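Local coordinates for uncharacterized protein PA2218 (Pseudomonas aeruginosa, PDB 2HDW) that is uncharacterised but has an alpha/beta hydrolase fold and is probably a hydrolase, at residues 112-116 and 347-351. Residues are numbered along the deposited sequence; the frame is centred on the assembly and turned at random.
Sequences SSGLY and LYDRL
The ring of Y116 meets the 347-351 segment edge-on: two backbone carbonyl oxygens, L347 O and Y348 O, lie at its rim close to the ring plane, with CE1 of Y116 3.7 Å from Y348 O. The phenol oxygen donates to the first of them, Y116 OH to L347 O being 2.6 Å. It comes in within the carbonyl plane at a C=O...donor angle of 152°. Outside the segments F356 packs edge-to-face with this ring, and S201 OG gives the same hydroxyl a second hydrogen-bonding partner. One carbonyl further along, S112 OG donates to Y348 O at 2.7 Å, at 119° in the carbonyl plane, on a lone pair of the oxygen; Y116 comes in nearer to the C=O direction. With OG anti to the backbone N (chi1 -167°), the S112 hydroxyl is put across the gap, at that carbonyl. Two successive carbonyls of the short helix 346-349 are thus taken by side chains from successive turns of helix 112-122.

In the alpha/beta hydrolase fold, this joins the start of the helix that leads from strand 96-102 to strand 126-130 with the segment following the last strand, 334-339, tying together parts of the chain some 230 residues apart. The Y348 side chain starts away from 112-116, yet its CB passes 4.1 Å from S112 OG; its ring meets H344 with planes at about 70° and Y266 edge-to-face.

On the more exposed flank the contact turns apolar. L115, its CG also anti to the backbone N, sends CD2 to within 3.5 Å of D349 CA, and the leucine runs slantwise over the start of the D349 side chain, whose carboxylate is turned to R271, OD1 forming a salt bridge. L351 adds a loose contact at the margin, its CD2 4.4 Å from L115 CD2.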
loop_
_atom_site.group_PDB
_atom_site.type_symbol
_atom_site.label_atom_id
_atom_site.label_comp_id
_atom_site.label_asym_id
_atom_site.label_seq_id
_atom_site.Cartn_x
_atom_site.Cartn_y
_atom_site.Cartn_z
ATOM N N SER A 112 2.562 -1.976 8.764
ATOM C CA SER A 112 2.466 -0.520 8.685
ATOM C C SER A 112 1.098 0.125 8.419
ATOM O O SER A 112 0.734 1.090 9.100
ATOM C CB SER A 112 3.471 0.011 7.660
ATOM O OG SER A 112 3.613 1.418 7.782
ATOM N N SER A 113 0.344 -0.371 7.441
ATOM C CA SER A 113 -0.956 0.233 7.152
ATOM C C SER A 113 -1.865 0.197 8.380
ATOM O O SER A 113 -2.605 1.144 8.647
ATOM C CB SER A 113 -1.638 -0.461 5.961
ATOM O OG SER A 113 -1.823 -1.850 6.183
ATOM N N GLY A 114 -1.804 -0.900 9.127
ATOM C CA GLY A 114 -2.615 -1.020 10.325
ATOM C C GLY A 114 -2.215 0.012 11.361
ATOM O O GLY A 114 -3.070 0.630 11.999
ATOM N N LEU A 115 -0.909 0.199 11.542
ATOM C CA LEU A 115 -0.406 1.181 12.499
ATOM C C LEU A 115 -0.905 2.573 12.108
ATOM O O LEU A 115 -1.320 3.358 12.961
ATOM C CB LEU A 115 1.124 1.173 12.518
ATOM C CG LEU A 115 1.791 2.265 13.357
ATOM C CD1 LEU A 115 1.437 2.076 14.820
ATOM C CD2 LEU A 115 3.297 2.189 13.170
ATOM N N TYR A 116 -0.855 2.879 10.814
ATOM C CA TYR A 116 -1.331 4.171 10.321
ATOM C C TYR A 116 -2.831 4.329 10.572
ATOM O O TYR A 116 -3.277 5.361 11.072
ATOM C CB TYR A 116 -1.073 4.309 8.820
ATOM C CG TYR A 116 0.273 4.889 8.447
ATOM C CD1 TYR A 116 1.457 4.174 8.653
ATOM C CD2 TYR A 116 0.357 6.138 7.844
ATOM C CE1 TYR A 116 2.697 4.704 8.255
ATOM C CE2 TYR A 116 1.578 6.669 7.445
ATOM C CZ TYR A 116 2.738 5.951 7.648
ATOM O OH TYR A 116 3.930 6.489 7.215
ATOM N N LEU A 347 9.614 5.630 7.919
ATOM C CA LEU A 347 8.218 6.042 7.774
ATOM C C LEU A 347 7.236 4.879 7.802
ATOM O O LEU A 347 6.062 5.037 7.471
ATOM C CB LEU A 347 8.031 6.873 6.491
ATOM C CG LEU A 347 8.248 8.393 6.628
ATOM C CD1 LEU A 347 9.619 8.679 7.224
ATOM C CD2 LEU A 347 8.111 9.067 5.268
ATOM N N TYR A 348 7.723 3.708 8.198
ATOM C CA TYR A 348 6.884 2.519 8.310
ATOM C C TYR A 348 6.257 2.485 9.705
ATOM O O TYR A 348 5.043 2.310 9.857
ATOM C CB TYR A 348 7.726 1.245 8.137
ATOM C CG TYR A 348 7.866 0.715 6.721
ATOM C CD1 TYR A 348 7.650 1.536 5.612
ATOM C CD2 TYR A 348 8.254 -0.609 6.494
ATOM C CE1 TYR A 348 7.815 1.051 4.309
ATOM C CE2 TYR A 348 8.427 -1.102 5.201
ATOM C CZ TYR A 348 8.205 -0.264 4.113
ATOM O OH TYR A 348 8.384 -0.743 2.834
ATOM N N ASP A 349 7.093 2.669 10.724
ATOM C CA ASP A 349 6.619 2.588 12.103
ATOM C C ASP A 349 7.206 3.573 13.113
ATOM O O ASP A 349 6.862 3.503 14.292
ATOM C CB ASP A 349 6.857 1.166 12.622
ATOM C CG ASP A 349 8.336 0.795 12.644
ATOM O OD1 ASP A 349 9.139 1.530 12.033
ATOM O OD2 ASP A 349 8.702 -0.226 13.268
ATOM N N ARG A 350 8.087 4.473 12.684
ATOM C CA ARG A 350 8.676 5.423 13.627
ATOM C C ARG A 350 7.763 6.622 13.866
ATOM O O ARG A 350 7.624 7.496 13.008
ATOM C CB ARG A 350 10.040 5.912 13.135
ATOM C CG ARG A 350 11.104 4.831 12.979
ATOM C CD ARG A 350 11.349 4.058 14.271
ATOM N NE ARG A 350 12.592 3.290 14.209
ATOM C CZ ARG A 350 12.811 2.163 14.878
ATOM N NH1 ARG A 350 11.867 1.664 15.665
ATOM N NH2 ARG A 350 13.970 1.531 14.757
ATOM N N LEU A 351 7.148 6.658 15.046
ATOM C CA LEU A 351 6.232 7.734 15.412
ATOM C C LEU A 351 6.866 9.118 15.405
ATOM O O LEU A 351 6.191 10.116 15.153
ATOM C CB LEU A 351 5.622 7.451 16.787
ATOM C CG LEU A 351 4.247 6.769 16.784
ATOM C CD1 LEU A 351 3.220 7.754 16.253
ATOM C CD2 LEU A 351 4.263 5.498 15.939
#